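Local coordinates for peptidyl-prolyl cis-trans isomerase (PDB 5EX2), which probably catalyses the cis-trans isomerisation of peptide bonds that precede proline, at residues Met158-Thr161 against Asn165-Lys168; Lys64-Ile69 against Lys168-Leu173. All blocks are in the same frame, centred on the assembly; numbering follows the deposited sequence. Where two conformers were deposited one is given.

Both contacts belong to the cyclophilin barrel and share K168, which takes part across contact 1 only. Contact 1 folds the loop between strands 155-158 and 171-174 back on itself. It is partly buried and mostly polar: a serine hydroxyl, a water and backbone groups do the work. Contact 2 is buried and brings side chains of strand 171-174 and the residue before it against those of strand 63-69, across the intervening strand 73-76. Its centre is phenylalanine and leucine packing, with one histidine-glutamine approach beside it. The two are about 11 Å apart, centre to centre. They touch where A159 N is 3.0 Å from Q170 O, a probable hydrogen bond, and where the M158 methyl group packs on D169 and Q170.

Contact 1 of 2, residues Met158-Thr161 against Asn165-Lys168; sequences MART and NSGK
R160 meets S166 through CB, which lies 3.3 Å from S166 OG, and not through its flat end. The guanidinium group leads away from this loop half. It forms a cation-pi contact with Y185, and its NH2 bonds K184 O. S166 OG is the polar centre. It accepts T161 N at 2.9 Å, with an angle of 151° at the hydrogen, and T161 OG1 at 3.0 Å. It also bonds D163 O, within the same turn. Its chi1 of 63° sets OG between its own N and carbonyl carbon, turned to T161. Loss of this hydroxyl, as with an alanine here, would probably leave T161 N and T161 OG1 without their shared acceptor and D163 O without this bond. Further along, G167 CA makes a CA-H...O contact of 3.5 Å with A159 O. A water donates a hydrogen bond to A159 O at 2.7 Å and accepts one from K168 N. M158 bends at chi2 (74°) and brings CE to 3.3 Å from K168 O, which is itself hydrogen-bonded by Q50 NE2. The arrangement closes the loop that connects the adjacent antiparallel strands 155-158 and 171-174 of the cyclophilin barrel.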
loop_
_atom_site.group_PDB
_atom_site.type_symbol
_atom_site.label_atom_id
_atom_site.label_comp_id
_atom_site.label_asym_id
_atom_site.label_seq_id
_atom_site.Cartn_x
_atom_site.Cartn_y
_atom_site.Cartn_z
ATOM N N MET A 158 1.411 9.229 -1.297
ATOM C CA MET A 158 2.409 10.266 -1.423
ATOM C C MET A 158 1.874 11.622 -1.005
ATOM O O MET A 158 0.854 12.062 -1.498
ATOM C CB MET A 158 2.907 10.342 -2.862
ATOM C CG MET A 158 4.335 10.783 -2.961
ATOM S SD MET A 158 5.438 9.457 -2.451
ATOM C CE MET A 158 6.978 10.349 -2.318
ATOM N N ALA A 159 2.566 12.279 -0.090
ATOM C CA ALA A 159 2.192 13.618 0.297
ATOM C C ALA A 159 2.458 14.575 -0.844
ATOM O O ALA A 159 3.329 14.347 -1.677
ATOM C CB ALA A 159 2.963 14.056 1.513
ATOM N N ARG A 160 1.700 15.657 -0.874
ATOM C CA ARG A 160 1.910 16.696 -1.858
ATOM C C ARG A 160 1.264 17.983 -1.381
ATOM O O ARG A 160 0.448 17.971 -0.458
ATOM C CB ARG A 160 1.349 16.290 -3.217
ATOM C CG ARG A 160 -0.144 16.075 -3.256
ATOM C CD ARG A 160 -0.563 15.986 -4.698
ATOM N NE ARG A 160 -2.006 15.905 -4.907
ATOM C CZ ARG A 160 -2.786 16.944 -5.208
ATOM N NH1 ARG A 160 -2.290 18.173 -5.291
ATOM N NH2 ARG A 160 -4.079 16.756 -5.408
ATOM N N THR A 161 1.666 19.079 -2.009
ATOM C CA THR A 161 1.048 20.389 -1.813
ATOM C C THR A 161 -0.168 20.538 -2.725
ATOM O O THR A 161 -0.631 19.560 -3.302
ATOM C CB THR A 161 2.039 21.526 -2.107
ATOM O OG1 THR A 161 2.343 21.549 -3.509
ATOM C CG2 THR A 161 3.320 21.349 -1.312
ATOM N N ASN A 165 1.783 17.778 -8.894
ATOM C CA ASN A 165 3.053 17.194 -9.308
ATOM C C ASN A 165 4.186 17.432 -8.310
ATOM O O ASN A 165 5.358 17.333 -8.666
ATOM C CB ASN A 165 3.459 17.736 -10.678
ATOM C CG ASN A 165 2.562 17.240 -11.782
ATOM O OD1 ASN A 165 2.013 16.140 -11.709
ATOM N ND2 ASN A 165 2.402 18.053 -12.812
ATOM N N SER A 166 3.832 17.711 -7.061
ATOM C CA SER A 166 4.824 18.079 -6.053
ATOM C C SER A 166 5.254 16.915 -5.158
ATOM O O SER A 166 6.099 17.089 -4.280
ATOM C CB SER A 166 4.280 19.215 -5.191
ATOM O OG SER A 166 3.127 18.811 -4.478
ATOM N N GLY A 167 4.709 15.726 -5.382
ATOM C CA GLY A 167 5.135 14.565 -4.619
ATOM C C GLY A 167 6.612 14.337 -4.844
ATOM O O GLY A 167 7.114 14.547 -5.944
ATOM N N LYS A 168 7.333 13.949 -3.796
ATOM C CA LYS A 168 8.783 13.803 -3.910
ATOM C C LYS A 168 9.318 12.758 -2.958
ATOM O O LYS A 168 9.766 11.700 -3.393
ATOM C CB LYS A 168 9.479 15.141 -3.661
ATOM C CG LYS A 168 10.985 15.068 -3.877
ATOM C CD LYS A 168 11.642 16.436 -3.815
ATOM C CE LYS A 168 11.628 17.013 -2.418
ATOM N NZ LYS A 168 12.166 18.405 -2.433
HETATM O O HOH W 1 5.982 13.919 -1.198
#

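Contact 2 of 2, residues Lys64-Ile69 against Lys168-Leu173; sequences KFHRVI and KDQFFL
Q170 OE1 is approached by two side chains. Q75 NE2, on strand 73-76, gives it a hydrogen bond. The H66 ring comes to it edge-on, with OE1 near the ring plane. CE1 of H66 lies 3.1 Å from Q170 OE1, and H66 NE2 is 3.2 Å from the same oxygen. The amide is turned steeply against the imidazole, with the two planes 69° apart. In H66, chi1 67° sets CG between its own N and carbonyl carbon, and the ring end comes nearer Q170. Q170 meets it with a chain extended beyond CG. Just before it, Q170 N makes a weak bond of 2.8 Å to D169 OD1, and D169 OD2 bonds I79 N. D169 O lies in the plane of the F171 ring, at its edge.

The apolar part is built round F65. Its CE1 corner touches F171 CE2 at 3.9 Å, where the two side chains meet at a slant. The same CE1 is 3.9 Å from L173 CD1, and here the side chains cross at about a right angle. One ring corner thus touches two residues of strand 171-174. L213, on strand 212-218, packs on both F65 and F171, and the F171 ring also meets that of F28.

Strand 73-76 runs between the two strands described here in the barrel order. H66 and R67 both face Q75 on it, which makes a classic beta bulge. The contact thus reaches past a middle strand, while strands 212-218 and 25-30 add their own apolar side chains to the same cluster.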
loop_
_atom_site.group_PDB
_atom_site.type_symbol
_atom_site.label_atom_id
_atom_site.label_comp_id
_atom_site.label_asym_id
_atom_site.label_seq_id
_atom_site.Cartn_x
_atom_site.Cartn_y
_atom_site.Cartn_z
ATOM N N LYS A 64 11.403 12.090 10.506
ATOM C CA LYS A 64 10.395 12.067 11.549
ATOM C C LYS A 64 9.034 11.701 10.981
ATOM O O LYS A 64 8.780 11.880 9.793
ATOM C CB LYS A 64 10.284 13.425 12.222
ATOM C CG LYS A 64 11.579 13.954 12.787
ATOM C CD LYS A 64 12.131 13.086 13.885
ATOM C CE LYS A 64 13.350 13.744 14.533
ATOM N NZ LYS A 64 13.027 15.071 15.130
ATOM N N PHE A 65 8.145 11.226 11.837
ATOM C CA PHE A 65 6.722 11.228 11.518
ATOM C C PHE A 65 6.184 12.522 12.080
ATOM O O PHE A 65 5.712 12.597 13.219
ATOM C CB PHE A 65 6.029 10.001 12.086
ATOM C CG PHE A 65 6.365 8.776 11.335
ATOM C CD1 PHE A 65 5.721 8.498 10.146
ATOM C CD2 PHE A 65 7.351 7.921 11.773
ATOM C CE1 PHE A 65 6.049 7.376 9.413
ATOM C CE2 PHE A 65 7.681 6.799 11.041
ATOM C CZ PHE A 65 7.027 6.528 9.863
ATOM N N HIS A 66 6.299 13.566 11.271
ATOM C CA HIS A 66 6.111 14.932 11.745
ATOM C C HIS A 66 4.669 15.424 11.691
ATOM O O HIS A 66 4.370 16.478 12.235
ATOM C CB HIS A 66 6.992 15.883 10.939
ATOM C CG HIS A 66 6.575 16.002 9.510
ATOM N ND1 HIS A 66 6.976 15.115 8.533
ATOM C CD2 HIS A 66 5.739 16.878 8.904
ATOM C CE1 HIS A 66 6.419 15.451 7.381
ATOM N NE2 HIS A 66 5.664 16.516 7.579
ATOM N N ARG A 67 3.785 14.693 11.023
ATOM C CA ARG A 67 2.380 15.085 10.955
ATOM C C ARG A 67 1.525 13.839 11.059
ATOM O O ARG A 67 1.432 13.066 10.110
ATOM C CB ARG A 67 2.090 15.841 9.653
ATOM C CG ARG A 67 0.628 16.230 9.433
ATOM C CD ARG A 67 0.422 16.703 7.997
ATOM N NE ARG A 67 -0.986 16.880 7.630
ATOM C CZ ARG A 67 -1.587 16.307 6.588
ATOM N NH1 ARG A 67 -0.926 15.495 5.774
ATOM N NH2 ARG A 67 -2.874 16.547 6.352
ATOM N N VAL A 68 0.924 13.654 12.224
ATOM C CA VAL A 68 0.182 12.440 12.528
ATOM C C VAL A 68 -1.165 12.838 13.083
ATOM O O VAL A 68 -1.247 13.574 14.076
ATOM C CB VAL A 68 0.941 11.564 13.539
ATOM C CG1 VAL A 68 0.171 10.305 13.858
ATOM C CG2 VAL A 68 2.317 11.219 13.011
ATOM N N ILE A 69 -2.218 12.392 12.411
ATOM C CA ILE A 69 -3.563 12.804 12.740
ATOM C C ILE A 69 -4.379 11.558 13.042
ATOM O O ILE A 69 -4.477 10.646 12.202
ATOM C CB ILE A 69 -4.176 13.620 11.589
ATOM C CG1 ILE A 69 -3.336 14.878 11.341
ATOM C CG2 ILE A 69 -5.605 13.982 11.911
ATOM C CD1 ILE A 69 -3.782 15.698 10.148
ATOM N N LYS A 168 7.333 13.949 -3.796
ATOM C CA LYS A 168 8.783 13.803 -3.910
ATOM C C LYS A 168 9.318 12.758 -2.958
ATOM O O LYS A 168 9.766 11.700 -3.393
ATOM C CB LYS A 168 9.479 15.141 -3.661
ATOM C CG LYS A 168 10.985 15.068 -3.877
ATOM C CD LYS A 168 11.642 16.436 -3.815
ATOM C CE LYS A 168 11.628 17.013 -2.418
ATOM N NZ LYS A 168 12.166 18.405 -2.433
ATOM N N ASP A 169 9.288 13.062 -1.661
ATOM C CA ASP A 169 9.807 12.148 -0.637
ATOM C C ASP A 169 8.795 11.839 0.460
ATOM O O ASP A 169 8.685 10.715 0.916
ATOM C CB ASP A 169 11.090 12.710 -0.012
ATOM C CG ASP A 169 10.971 14.152 0.440
ATOM O OD1 ASP A 169 9.943 14.827 0.204
ATOM O OD2 ASP A 169 11.959 14.619 1.040
ATOM N N GLN A 170 8.023 12.835 0.869
ATOM C CA GLN A 170 7.089 12.639 1.966
ATOM C C GLN A 170 5.980 11.697 1.578
ATOM O O GLN A 170 5.437 11.782 0.475
ATOM C CB GLN A 170 6.502 13.971 2.425
ATOM C CG GLN A 170 7.545 14.887 3.007
ATOM C CD GLN A 170 6.969 16.151 3.569
ATOM O OE1 GLN A 170 6.065 16.115 4.400
ATOM N NE2 GLN A 170 7.494 17.284 3.126
ATOM N N PHE A 171 5.628 10.817 2.508
ATOM C CA PHE A 171 4.636 9.777 2.288
ATOM C C PHE A 171 3.684 9.747 3.466
ATOM O O PHE A 171 3.977 10.312 4.526
ATOM C CB PHE A 171 5.303 8.414 2.157
ATOM C CG PHE A 171 6.075 8.043 3.371
ATOM C CD1 PHE A 171 7.397 8.402 3.505
ATOM C CD2 PHE A 171 5.447 7.392 4.417
ATOM C CE1 PHE A 171 8.094 8.101 4.665
ATOM C CE2 PHE A 171 6.130 7.089 5.572
ATOM C CZ PHE A 171 7.458 7.448 5.700
ATOM N N PHE A 172 2.522 9.149 3.312
ATOM C CA PHE A 172 1.731 8.916 4.496
ATOM C C PHE A 172 1.194 7.501 4.543
ATOM O O PHE A 172 0.879 6.857 3.527
ATOM C CB PHE A 172 0.638 9.959 4.668
ATOM C CG PHE A 172 -0.229 10.153 3.493
ATOM C CD1 PHE A 172 0.169 10.967 2.451
ATOM C CD2 PHE A 172 -1.480 9.580 3.457
ATOM C CE1 PHE A 172 -0.657 11.185 1.379
ATOM C CE2 PHE A 172 -2.310 9.794 2.389
ATOM C CZ PHE A 172 -1.899 10.596 1.343
ATOM N N LEU A 173 1.123 7.046 5.780
ATOM C CA LEU A 173 0.627 5.725 6.149
ATOM C C LEU A 173 -0.816 5.864 6.582
ATOM O O LEU A 173 -1.110 6.580 7.549
ATOM C CB LEU A 173 1.449 5.137 7.293
ATOM C CG LEU A 173 2.958 5.122 7.088
ATOM C CD1 LEU A 173 3.629 4.561 8.339
ATOM C CD2 LEU A 173 3.362 4.299 5.868
#